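Putative mannose-1-phosphate guanylyl transferase (Thermus thermophilus, PDB 2CU2) probably transfers a guanylyl group from GTP to mannose 1-phosphate, giving GDP-mannose. Local coordinates at residues A5-G10 and T54-R59; V105-H110 and G187-F192; F133-G138 and R245-R250; R140-E145 and Y183-G188. All coordinates share one frame; numbering follows the deposited sequence.

Contact 1: residues A5-G10 and T54-R59; sequences ALVMAG and TLLAVR
Ala5 opens the pairing with Thr54: its carbonyl O accepts from Leu55 N at 2.6 Å. Leu6 turns to the other face of the sheet, the one shared with Leu55 and Ala57. Its CG stands anti to the backbone N (chi1 172°), which carries CD1 across to the neighbouring strand, where it rests 4.0 Å from Ala57 CB and equally near Leu55 CB; the Leu6 and Leu55 side chains meet at about a right angle. Val7 is held from both backbone ends, its N donating to Leu55 O at 2.7 Å and its O accepting from Ala57 N. Its two methyls divide the work on the face of Thr54 and Leu56: CG2 reaches Thr54 CG2, while CG1 meets Leu56 CD1 at 3.8 Å. Leu38 and Leu45 of helix 37-45 pack over this side. Met8 stands beside Ala57 in the parallel register, while its own backbone bonds go to Leu106 and Ala108 and its side chain packs on Val105 of strand 102-107. At Ala9 the backbone N reaches Ala57 O at 2.8 Å, and CB presses on Val58 CG1 at 3.3 Å, tighter than ordinary van der Waals contact. As the chains part, a water donates to Ala9 O and accepts from Arg59 N, bridging the opening. The strand directions differ by 22°, and helix 37-45 lies in the connection between them: a parallel beta-alpha-beta unit, consistent with the Rossmann-like, probably nucleotide-binding half of GT-A type nucleotidyltransferases.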
loop_
_atom_site.group_PDB
_atom_site.type_symbol
_atom_site.label_atom_id
_atom_site.label_comp_id
_atom_site.label_asym_id
_atom_site.label_seq_id
_atom_site.Cartn_x
_atom_site.Cartn_y
_atom_site.Cartn_z
ATOM N N ALA A 5 -1.089 32.208 -25.883
ATOM C CA ALA A 5 -1.345 30.812 -25.590
ATOM C C ALA A 5 -2.197 30.700 -24.340
ATOM O O ALA A 5 -1.908 31.332 -23.325
ATOM C CB ALA A 5 -0.023 30.069 -25.394
ATOM N N LEU A 6 -3.265 29.914 -24.430
ATOM C CA LEU A 6 -4.138 29.686 -23.291
ATOM C C LEU A 6 -3.870 28.266 -22.804
ATOM O O LEU A 6 -4.095 27.296 -23.533
ATOM C CB LEU A 6 -5.616 29.805 -23.676
ATOM C CG LEU A 6 -6.561 29.387 -22.538
ATOM C CD1 LEU A 6 -6.528 30.451 -21.440
ATOM C CD2 LEU A 6 -7.981 29.203 -23.051
ATOM N N VAL A 7 -3.380 28.152 -21.577
ATOM C CA VAL A 7 -3.123 26.856 -20.962
ATOM C C VAL A 7 -4.196 26.512 -19.930
ATOM O O VAL A 7 -4.286 27.096 -18.857
ATOM C CB VAL A 7 -1.749 26.908 -20.295
ATOM C CG1 VAL A 7 -1.450 25.573 -19.613
ATOM C CG2 VAL A 7 -0.680 27.189 -21.334
ATOM N N MET A 8 -5.054 25.548 -20.306
ATOM C CA MET A 8 -6.163 25.196 -19.432
ATOM C C MET A 8 -5.760 24.163 -18.378
ATOM O O MET A 8 -5.423 23.024 -18.672
ATOM C CB MET A 8 -7.296 24.647 -20.301
ATOM C CG MET A 8 -7.722 25.635 -21.390
ATOM S SD MET A 8 -9.165 25.068 -22.301
ATOM C CE MET A 8 -8.412 23.637 -23.091
ATOM N N ALA A 9 -5.760 24.620 -17.112
ATOM C CA ALA A 9 -5.477 23.706 -16.013
ATOM C C ALA A 9 -6.760 23.338 -15.265
ATOM O O ALA A 9 -7.463 24.182 -14.723
ATOM C CB ALA A 9 -4.495 24.392 -15.061
ATOM N N GLY A 10 -7.082 22.031 -15.286
ATOM C CA GLY A 10 -8.301 21.584 -14.621
ATOM C C GLY A 10 -8.320 20.069 -14.420
ATOM O O GLY A 10 -7.343 19.365 -14.631
ATOM N N THR A 54 1.499 34.097 -22.365
ATOM C CA THR A 54 0.819 32.863 -21.990
ATOM C C THR A 54 -0.199 33.090 -20.870
ATOM O O THR A 54 0.074 33.752 -19.877
ATOM C CB THR A 54 1.870 31.848 -21.543
ATOM O OG1 THR A 54 2.767 31.594 -22.626
ATOM C CG2 THR A 54 1.189 30.537 -21.141
ATOM N N LEU A 55 -1.395 32.536 -21.034
ATOM C CA LEU A 55 -2.449 32.678 -20.036
ATOM C C LEU A 55 -2.734 31.320 -19.398
ATOM O O LEU A 55 -3.019 30.342 -20.090
ATOM C CB LEU A 55 -3.721 33.224 -20.694
ATOM C CG LEU A 55 -3.522 34.446 -21.608
ATOM C CD1 LEU A 55 -4.785 34.699 -22.423
ATOM C CD2 LEU A 55 -3.161 35.669 -20.773
ATOM N N LEU A 56 -2.652 31.263 -18.077
ATOM C CA LEU A 56 -2.903 30.027 -17.359
ATOM C C LEU A 56 -4.259 30.061 -16.671
ATOM O O LEU A 56 -4.418 30.707 -15.639
ATOM C CB LEU A 56 -1.804 29.791 -16.325
ATOM C CG LEU A 56 -2.013 28.576 -15.418
ATOM C CD1 LEU A 56 -2.016 27.289 -16.249
ATOM C CD2 LEU A 56 -0.910 28.547 -14.381
ATOM N N ALA A 57 -5.230 29.357 -17.247
ATOM C CA ALA A 57 -6.577 29.298 -16.693
ATOM C C ALA A 57 -6.718 28.195 -15.647
ATOM O O ALA A 57 -6.442 27.017 -15.922
ATOM C CB ALA A 57 -7.590 29.082 -17.808
ATOM N N VAL A 58 -7.137 28.593 -14.446
ATOM C CA VAL A 58 -7.403 27.702 -13.325
ATOM C C VAL A 58 -8.565 28.213 -12.475
ATOM O O VAL A 58 -8.964 29.369 -12.538
ATOM C CB VAL A 58 -6.132 27.615 -12.479
ATOM C CG1 VAL A 58 -4.954 27.184 -13.349
ATOM C CG2 VAL A 58 -5.826 28.970 -11.870
ATOM N N ARG A 59 -9.143 27.290 -11.687
ATOM C CA ARG A 59 -10.251 27.677 -10.826
ATOM C C ARG A 59 -9.817 28.706 -9.779
ATOM O O ARG A 59 -8.663 28.787 -9.378
ATOM C CB ARG A 59 -10.783 26.419 -10.139
ATOM C CG ARG A 59 -11.693 25.602 -11.053
ATOM C CD ARG A 59 -13.043 26.293 -11.286
ATOM N NE ARG A 59 -13.913 26.124 -10.119
ATOM C CZ ARG A 59 -14.537 24.940 -9.983
ATOM N NH1 ARG A 59 -14.361 23.991 -10.885
ATOM N NH2 ARG A 59 -15.308 24.718 -8.915
HETATM O O HOH W 1 -8.190 24.523 -11.989
#

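Contact 2: residues V105-H110 and G187-F192; sequences VLPADH and GGVFAF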
loop_
_atom_site.group_PDB
_atom_site.type_symbol
_atom_site.label_atom_id
_atom_site.label_comp_id
_atom_site.label_asym_id
_atom_site.label_seq_id
_atom_site.Cartn_x
_atom_site.Cartn_y
_atom_site.Cartn_z
ATOM N N VAL A 105 -4.747 27.121 -27.901
ATOM C CA VAL A 105 -5.428 26.599 -26.723
ATOM C C VAL A 105 -4.955 25.179 -26.438
ATOM O O VAL A 105 -5.039 24.307 -27.302
ATOM C CB VAL A 105 -6.962 26.582 -26.922
ATOM C CG1 VAL A 105 -7.626 25.815 -25.794
ATOM C CG2 VAL A 105 -7.494 28.002 -26.977
ATOM N N LEU A 106 -4.457 24.942 -25.229
ATOM C CA LEU A 106 -3.984 23.609 -24.887
ATOM C C LEU A 106 -4.197 23.183 -23.440
ATOM O O LEU A 106 -4.165 24.001 -22.517
ATOM C CB LEU A 106 -2.499 23.476 -25.221
ATOM C CG LEU A 106 -1.597 24.576 -24.666
ATOM C CD1 LEU A 106 -0.547 23.982 -23.747
ATOM C CD2 LEU A 106 -0.946 25.304 -25.822
ATOM N N PRO A 107 -4.422 21.877 -23.224
ATOM C CA PRO A 107 -4.556 21.279 -21.902
ATOM C C PRO A 107 -3.196 21.130 -21.220
ATOM O O PRO A 107 -2.160 20.988 -21.854
ATOM C CB PRO A 107 -5.210 19.915 -22.077
ATOM C CG PRO A 107 -4.891 19.451 -23.491
ATOM C CD PRO A 107 -4.548 20.830 -24.230
ATOM N N ALA A 108 -3.224 21.204 -19.875
ATOM C CA ALA A 108 -1.982 21.112 -19.126
ATOM C C ALA A 108 -1.858 19.755 -18.436
ATOM O O ALA A 108 -0.918 19.484 -17.702
ATOM C CB ALA A 108 -1.970 22.236 -18.090
ATOM N N ASP A 109 -2.869 18.898 -18.658
ATOM C CA ASP A 109 -2.855 17.607 -17.982
ATOM C C ASP A 109 -2.627 16.441 -18.949
ATOM O O ASP A 109 -3.153 15.351 -18.781
ATOM C CB ASP A 109 -4.175 17.440 -17.222
ATOM C CG ASP A 109 -5.345 17.366 -18.201
ATOM O OD1 ASP A 109 -5.405 18.218 -19.090
ATOM O OD2 ASP A 109 -6.214 16.515 -18.025
ATOM N N HIS A 110 -1.836 16.715 -20.007
ATOM C CA HIS A 110 -1.513 15.660 -20.965
ATOM C C HIS A 110 -0.013 15.328 -20.960
ATOM O O HIS A 110 0.824 16.125 -20.558
ATOM C CB HIS A 110 -1.931 16.137 -22.359
ATOM C CG HIS A 110 -3.432 16.099 -22.478
ATOM N ND1 HIS A 110 -4.093 16.313 -23.643
ATOM C CD2 HIS A 110 -4.374 15.863 -21.470
ATOM C CE1 HIS A 110 -5.402 16.210 -23.341
ATOM N NE2 HIS A 110 -5.598 15.940 -22.048
ATOM N N GLY A 187 -6.514 15.708 -30.024
ATOM C CA GLY A 187 -5.431 15.955 -29.076
ATOM C C GLY A 187 -5.761 17.063 -28.060
ATOM O O GLY A 187 -5.004 17.342 -27.140
ATOM N N GLY A 188 -6.907 17.743 -28.269
ATOM C CA GLY A 188 -7.249 18.701 -27.221
ATOM C C GLY A 188 -6.577 20.065 -27.432
ATOM O O GLY A 188 -6.668 20.969 -26.613
ATOM N N VAL A 189 -5.848 20.186 -28.558
ATOM C CA VAL A 189 -5.177 21.453 -28.844
ATOM C C VAL A 189 -5.788 22.159 -30.057
ATOM O O VAL A 189 -6.184 21.548 -31.039
ATOM C CB VAL A 189 -3.696 21.168 -29.096
ATOM C CG1 VAL A 189 -2.965 22.464 -29.433
ATOM C CG2 VAL A 189 -3.074 20.550 -27.860
ATOM N N PHE A 190 -5.887 23.498 -29.945
ATOM C CA PHE A 190 -6.526 24.257 -31.016
ATOM C C PHE A 190 -5.773 25.557 -31.324
ATOM O O PHE A 190 -5.107 26.135 -30.475
ATOM C CB PHE A 190 -7.959 24.577 -30.586
ATOM C CG PHE A 190 -8.684 23.307 -30.250
ATOM C CD1 PHE A 190 -8.808 22.918 -28.922
ATOM C CD2 PHE A 190 -9.241 22.539 -31.259
ATOM C CE1 PHE A 190 -9.495 21.756 -28.605
ATOM C CE2 PHE A 190 -9.932 21.375 -30.933
ATOM C CZ PHE A 190 -10.063 20.980 -29.607
ATOM N N ALA A 191 -5.883 25.974 -32.599
ATOM C CA ALA A 191 -5.245 27.216 -33.018
ATOM C C ALA A 191 -6.144 28.000 -33.974
ATOM O O ALA A 191 -6.659 27.473 -34.951
ATOM C CB ALA A 191 -3.928 26.866 -33.714
ATOM N N PHE A 192 -6.364 29.278 -33.619
ATOM C CA PHE A 192 -7.211 30.123 -34.451
ATOM C C PHE A 192 -6.982 31.600 -34.139
ATOM O O PHE A 192 -6.478 31.974 -33.090
ATOM C CB PHE A 192 -8.669 29.764 -34.158
ATOM C CG PHE A 192 -8.901 29.729 -32.673
ATOM C CD1 PHE A 192 -9.189 30.906 -31.990
ATOM C CD2 PHE A 192 -8.847 28.522 -31.995
ATOM C CE1 PHE A 192 -9.425 30.868 -30.623
ATOM C CE2 PHE A 192 -9.086 28.493 -30.625
ATOM C CZ PHE A 192 -9.376 29.663 -29.934
HETATM O O HOH W 2 -2.428 17.783 -25.548
#
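Val105 and Phe190 form an antiparallel hydrogen-bonded pair, where strand 184-192 runs antiparallel to strand 102-107 in the mixed central sheet of the nucleotidyltransferase fold. The evidence is a reciprocal pair of bonds: Val105 N donates to Phe190 O at 2.8 Å and 170°, and Phe190 N returns a bond to Val105 O at 2.9 Å. Val105, the residue most buried here, also uses its side chain. CG2, beside its own backbone N because CG1 takes the anti position (chi1 170°), touches the end of the Phe192 ring at CZ, 3.9 Å away, the two side chains crossing at a slant. Phe190 meets Val105 through CB, and its ring packs on Ala136 and Met238. Val189 CG2 touches both Leu106 CB and Pro107 CD, while Leu122 and Met125 of helix 115-128 pack on the same side chain. Beyond this the strands diverge at the corner of Gly188, whose positive phi suits glycine and where a CB would crowd Pro107 and His110. Pro107 CD comes within 3.2 Å of Gly188 O. Farther out, a water links the loop to the strand, 2.9 Å from His110 ND1 and donating to Gly187 O at 3.1 Å.

Contact 3: residues F133-G138 and R245-R250; sequences FVVALG and RVVLGR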
loop_
_atom_site.group_PDB
_atom_site.type_symbol
_atom_site.label_atom_id
_atom_site.label_comp_id
_atom_site.label_asym_id
_atom_site.label_seq_id
_atom_site.Cartn_x
_atom_site.Cartn_y
_atom_site.Cartn_z
ATOM N N PHE A 133 -10.471 29.527 -40.596
ATOM C CA PHE A 133 -10.190 28.163 -40.157
ATOM C C PHE A 133 -9.915 28.081 -38.651
ATOM O O PHE A 133 -9.181 28.881 -38.085
ATOM C CB PHE A 133 -8.990 27.637 -40.949
ATOM C CG PHE A 133 -9.363 27.466 -42.395
ATOM C CD1 PHE A 133 -9.034 28.459 -43.310
ATOM C CD2 PHE A 133 -10.087 26.355 -42.799
ATOM C CE1 PHE A 133 -9.440 28.341 -44.632
ATOM C CE2 PHE A 133 -10.490 26.245 -44.127
ATOM C CZ PHE A 133 -10.171 27.236 -45.047
ATOM N N VAL A 134 -10.546 27.044 -38.072
ATOM C CA VAL A 134 -10.112 26.580 -36.765
ATOM C C VAL A 134 -9.253 25.324 -36.915
ATOM O O VAL A 134 -9.563 24.417 -37.676
ATOM C CB VAL A 134 -11.350 26.269 -35.920
ATOM C CG1 VAL A 134 -11.987 24.962 -36.389
ATOM C CG2 VAL A 134 -10.960 26.136 -34.459
ATOM N N VAL A 135 -8.100 25.251 -36.255
ATOM C CA VAL A 135 -7.195 24.116 -36.418
ATOM C C VAL A 135 -7.131 23.219 -35.181
ATOM O O VAL A 135 -7.049 23.706 -34.055
ATOM C CB VAL A 135 -5.748 24.599 -36.746
ATOM C CG1 VAL A 135 -4.876 23.412 -37.182
ATOM C CG2 VAL A 135 -5.785 25.666 -37.837
ATOM N N ALA A 136 -7.158 21.906 -35.403
ATOM C CA ALA A 136 -7.095 20.940 -34.314
ATOM C C ALA A 136 -5.880 20.030 -34.457
ATOM O O ALA A 136 -5.290 19.918 -35.540
ATOM C CB ALA A 136 -8.378 20.103 -34.273
ATOM N N LEU A 137 -5.505 19.397 -33.346
ATOM C CA LEU A 137 -4.360 18.486 -33.303
ATOM C C LEU A 137 -4.872 17.061 -33.272
ATOM O O LEU A 137 -5.716 16.716 -32.442
ATOM C CB LEU A 137 -3.509 18.736 -32.049
ATOM C CG LEU A 137 -2.425 17.691 -31.700
ATOM C CD1 LEU A 137 -1.281 17.743 -32.707
ATOM C CD2 LEU A 137 -1.894 17.964 -30.294
ATOM N N GLY A 138 -4.356 16.240 -34.179
ATOM C CA GLY A 138 -4.759 14.850 -34.246
ATOM C C GLY A 138 -3.581 13.925 -33.985
ATOM O O GLY A 138 -2.425 14.301 -34.177
ATOM N N ARG A 245 -9.263 22.595 -39.922
ATOM C CA ARG A 245 -8.066 21.919 -40.408
ATOM C C ARG A 245 -7.409 21.107 -39.287
ATOM O O ARG A 245 -7.537 21.406 -38.110
ATOM C CB ARG A 245 -7.088 22.979 -40.920
ATOM C CG ARG A 245 -7.483 23.541 -42.286
ATOM C CD ARG A 245 -6.691 24.806 -42.635
ATOM N NE ARG A 245 -6.958 25.219 -44.016
ATOM C CZ ARG A 245 -6.427 26.388 -44.425
ATOM N NH1 ARG A 245 -5.694 27.114 -43.598
ATOM N NH2 ARG A 245 -6.640 26.808 -45.676
ATOM N N VAL A 246 -6.722 20.019 -39.682
ATOM C CA VAL A 246 -6.095 19.173 -38.672
ATOM C C VAL A 246 -4.626 18.892 -38.996
ATOM O O VAL A 246 -4.272 18.492 -40.098
ATOM C CB VAL A 246 -6.877 17.860 -38.601
ATOM C CG1 VAL A 246 -6.301 16.968 -37.503
ATOM C CG2 VAL A 246 -8.337 18.144 -38.303
ATOM N N VAL A 247 -3.798 19.080 -37.977
ATOM C CA VAL A 247 -2.384 18.727 -38.007
ATOM C C VAL A 247 -2.106 17.455 -37.201
ATOM O O VAL A 247 -2.506 17.306 -36.056
ATOM C CB VAL A 247 -1.585 19.898 -37.432
ATOM C CG1 VAL A 247 -0.095 19.559 -37.431
ATOM C CG2 VAL A 247 -1.810 21.137 -38.278
ATOM N N LEU A 248 -1.425 16.499 -37.862
ATOM C CA LEU A 248 -1.113 15.247 -37.187
ATOM C C LEU A 248 0.203 15.330 -36.411
ATOM O O LEU A 248 1.276 15.552 -36.958
ATOM C CB LEU A 248 -1.015 14.146 -38.246
ATOM C CG LEU A 248 -2.377 13.739 -38.810
ATOM C CD1 LEU A 248 -2.304 12.452 -39.633
ATOM C CD2 LEU A 248 -3.423 13.495 -37.724
ATOM N N GLY A 249 0.088 15.180 -35.079
ATOM C CA GLY A 249 1.288 15.122 -34.252
ATOM C C GLY A 249 1.822 13.690 -34.176
ATOM O O GLY A 249 1.080 12.725 -34.058
ATOM N N ARG A 250 3.158 13.561 -34.295
ATOM C CA ARG A 250 3.743 12.223 -34.321
ATOM C C ARG A 250 4.572 11.932 -33.069
ATOM O O ARG A 250 5.297 10.948 -32.982
ATOM C CB ARG A 250 4.627 12.119 -35.561
ATOM C CG ARG A 250 3.903 12.550 -36.834
ATOM C CD ARG A 250 4.459 11.836 -38.070
ATOM N NE ARG A 250 3.714 12.229 -39.268
ATOM C CZ ARG A 250 2.524 11.635 -39.475
ATOM N NH1 ARG A 250 2.064 10.749 -38.609
ATOM N NH2 ARG A 250 1.804 11.955 -40.555
#
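Phe133 and Arg245 stack flat on one another, the guanidinium lying over one ring face with planes 5° apart and centres separated by 3.5 Å. Arg245 CZ stands 13° off the ring normal, a cation-pi geometry, while CD of the same side chain makes an off-centre CH-pi contact. The arginine chain, extended from CG to NE (chi3 172°), carries the guanidinium out over the ring face. An alternating set of backbone bonds between two parallel strands fixes the pair's base: Arg245 N donates to Val134 O at 2.9 Å, Ala136 N to Arg245 O at 2.8 Å, and the series runs on to Gly249 N and Gly138 O, also 2.8 Å. Val135 CG1 touches Val247 CG2 at 4.0 Å on the face where Met125 packs. Gly138 lies close to Val246 CG1 and Leu248 CD2, leaving little room for a CB. Farther out, Arg245 NH1 donates to Ala128 O and NH2 forms a salt bridge with Glu130, which hold the guanidinium's rotation. A serine in place of Phe133 would probably leave that guanidinium without its aromatic support and freer to tilt. With one face against an aromatic ring and its nitrogens engaged by a carbonyl and a carboxylate, the buried charge of Arg245 is likely to be well stabilised.

Contact 4: residues R140-E145 and Y183-G188; sequences RPTRPE and YVWNGG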
loop_
_atom_site.group_PDB
_atom_site.type_symbol
_atom_site.label_atom_id
_atom_site.label_comp_id
_atom_site.label_asym_id
_atom_site.label_seq_id
_atom_site.Cartn_x
_atom_site.Cartn_y
_atom_site.Cartn_z
ATOM N N ARG A 140 -2.447 9.629 -34.390
ATOM C CA ARG A 140 -2.762 8.289 -34.864
ATOM C C ARG A 140 -3.030 7.424 -33.631
ATOM O O ARG A 140 -2.189 7.322 -32.744
ATOM C CB ARG A 140 -1.581 7.712 -35.655
ATOM C CG ARG A 140 -1.326 8.361 -37.006
ATOM C CD ARG A 140 -2.464 8.091 -37.986
ATOM N NE ARG A 140 -2.205 8.699 -39.289
ATOM C CZ ARG A 140 -3.095 8.773 -40.274
ATOM N NH1 ARG A 140 -4.316 8.274 -40.116
ATOM N NH2 ARG A 140 -2.766 9.358 -41.417
ATOM N N PRO A 141 -4.212 6.796 -33.558
ATOM C CA PRO A 141 -4.578 5.947 -32.419
ATOM C C PRO A 141 -3.710 4.688 -32.313
ATOM O O PRO A 141 -3.370 4.080 -33.325
ATOM C CB PRO A 141 -6.039 5.592 -32.699
ATOM C CG PRO A 141 -6.502 6.669 -33.637
ATOM C CD PRO A 141 -5.318 6.883 -34.523
ATOM N N THR A 142 -3.356 4.300 -31.093
ATOM C CA THR A 142 -2.550 3.099 -30.894
ATOM C C THR A 142 -3.407 2.000 -30.276
ATOM O O THR A 142 -2.970 0.862 -30.141
ATOM C CB THR A 142 -1.335 3.364 -29.975
ATOM O OG1 THR A 142 -1.766 4.008 -28.770
ATOM C CG2 THR A 142 -0.320 4.234 -30.679
ATOM N N ARG A 143 -4.639 2.355 -29.916
ATOM C CA ARG A 143 -5.579 1.414 -29.311
ATOM C C ARG A 143 -7.000 1.978 -29.425
ATOM O O ARG A 143 -7.196 3.191 -29.524
ATOM C CB ARG A 143 -5.241 1.210 -27.832
ATOM C CG ARG A 143 -5.412 2.484 -27.014
ATOM C CD ARG A 143 -5.147 2.286 -25.527
ATOM N NE ARG A 143 -5.513 3.490 -24.788
ATOM C CZ ARG A 143 -4.835 4.635 -24.827
ATOM N NH1 ARG A 143 -3.737 4.744 -25.566
ATOM N NH2 ARG A 143 -5.274 5.683 -24.144
ATOM N N PRO A 144 -8.015 1.097 -29.390
ATOM C CA PRO A 144 -9.413 1.518 -29.492
ATOM C C PRO A 144 -9.857 2.182 -28.189
ATOM O O PRO A 144 -10.702 1.643 -27.475
ATOM C CB PRO A 144 -10.163 0.206 -29.735
ATOM C CG PRO A 144 -9.311 -0.877 -29.075
ATOM C CD PRO A 144 -7.926 -0.359 -29.208
ATOM N N GLU A 145 -9.283 3.343 -27.881
ATOM C CA GLU A 145 -9.622 4.057 -26.656
ATOM C C GLU A 145 -11.056 4.573 -26.733
ATOM O O GLU A 145 -11.426 5.266 -27.682
ATOM C CB GLU A 145 -8.654 5.224 -26.436
ATOM C CG GLU A 145 -8.887 5.971 -25.132
ATOM C CD GLU A 145 -8.964 5.041 -23.941
ATOM O OE1 GLU A 145 -7.930 4.428 -23.592
ATOM O OE2 GLU A 145 -10.059 4.914 -23.359
ATOM N N TYR A 183 -9.742 7.332 -38.712
ATOM C CA TYR A 183 -10.001 8.351 -37.702
ATOM C C TYR A 183 -8.794 8.551 -36.781
ATOM O O TYR A 183 -8.038 7.632 -36.495
ATOM C CB TYR A 183 -11.215 7.914 -36.881
ATOM C CG TYR A 183 -12.455 8.082 -37.685
ATOM C CD1 TYR A 183 -12.420 7.891 -39.063
ATOM C CD2 TYR A 183 -13.657 8.428 -37.067
ATOM C CE1 TYR A 183 -13.576 8.033 -39.816
ATOM C CE2 TYR A 183 -14.810 8.579 -37.821
ATOM C CZ TYR A 183 -14.772 8.387 -39.189
ATOM O OH TYR A 183 -15.921 8.523 -39.945
ATOM N N VAL A 184 -8.591 9.803 -36.325
ATOM C CA VAL A 184 -7.496 10.057 -35.389
ATOM C C VAL A 184 -7.999 10.640 -34.063
ATOM O O VAL A 184 -9.116 11.129 -33.958
ATOM C CB VAL A 184 -6.511 11.029 -36.051
ATOM C CG1 VAL A 184 -5.941 10.407 -37.324
ATOM C CG2 VAL A 184 -7.203 12.334 -36.393
ATOM N N TRP A 185 -7.145 10.519 -33.018
ATOM C CA TRP A 185 -7.513 11.030 -31.696
ATOM C C TRP A 185 -7.499 12.561 -31.677
ATOM O O TRP A 185 -6.623 13.213 -32.238
ATOM C CB TRP A 185 -6.510 10.506 -30.656
ATOM C CG TRP A 185 -6.729 9.077 -30.308
ATOM C CD1 TRP A 185 -7.945 8.351 -30.332
ATOM C CD2 TRP A 185 -5.729 8.179 -29.747
ATOM N NE1 TRP A 185 -7.800 7.079 -29.861
ATOM C CE2 TRP A 185 -6.371 6.946 -29.471
ATOM C CE3 TRP A 185 -4.365 8.321 -29.455
ATOM C CZ2 TRP A 185 -5.639 5.893 -28.942
ATOM C CZ3 TRP A 185 -3.627 7.271 -28.923
ATOM C CH2 TRP A 185 -4.276 6.050 -28.665
ATOM N N ASN A 186 -8.530 13.141 -31.026
ATOM C CA ASN A 186 -8.537 14.580 -30.776
ATOM C C ASN A 186 -7.542 14.922 -29.661
ATOM O O ASN A 186 -7.665 14.473 -28.530
ATOM C CB ASN A 186 -9.957 14.960 -30.332
ATOM C CG ASN A 186 -10.094 16.456 -30.185
ATOM O OD1 ASN A 186 -9.190 17.163 -29.745
ATOM N ND2 ASN A 186 -11.305 16.940 -30.517
ATOM N N GLY A 187 -6.514 15.708 -30.024
ATOM C CA GLY A 187 -5.431 15.955 -29.076
ATOM C C GLY A 187 -5.761 17.063 -28.060
ATOM O O GLY A 187 -5.004 17.342 -27.140
ATOM N N GLY A 188 -6.907 17.743 -28.269
ATOM C CA GLY A 188 -7.249 18.701 -27.221
ATOM C C GLY A 188 -6.577 20.065 -27.432
ATOM O O GLY A 188 -6.668 20.969 -26.613
#
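The loop after strand 134-139 closes over Trp185 of strand 184-192, and Pro141 sets its CA and CB over one face of the indole. With CG anti to its carbonyl carbon (chi1 -76°), Trp185 holds the indole against the loop. Pro141 CA sits 3.5 Å from the centroid of the six-membered ring and 6° off its normal, a CH-pi contact, and CB reaches CE2 at 3.5 Å. Pro141 CG also meets the backbone, 3.4 Å from Tyr183 O. Farther on, Thr142 OG1 is 3.2 Å from Trp185 CH2, and Arg143 O lies near the ring plane, 3.2 Å from CZ2. The loop packs on the mixed central sheet of the nucleotidyltransferase fold, whose strand 184-192 turns a corner at Gly188; there Asn186 OD1 accepts from Gly188 N in an Asx turn. Trp185 CZ2 lies over one face of the Arg143 guanidinium, offset to its rim, the planes 59° apart; NE and NH2 bind one oxygen, Glu145 OE1, with NE at 2.9 Å. Replacing Trp185 with an alanine would probably open a gap beneath Pro141 and deprive the Tyr150 hydroxyl of the NE1 hydrogen bond. Tyr148 and Tyr150 both meet the indole edge-to-face.

Overall arrangement
All four contacts reach one mixed sheet of the nucleotidyltransferase fold, contact 4 through strand 184-192. Strand 3-8, paired with 54-59 in contact 1, neighbours strand 102-107 of contact 2, the two contacts lying about 10 Å apart between centres. Strand 184-192 carries the sheet on: contacts 2 and 4 share Gly187 and Gly188, and it borders strand 134-139 of contact 3. Along the chain, contact 1 closes first; the segments of contacts 2 and 3 alternate, and contact 4 falls between those of contact 3. Contacts 1 and 4, about 24 Å apart between centres, flank the chain's centre on opposite sides, so one continuous sheet joins the parallel, probably nucleotide-binding half to the mixed half.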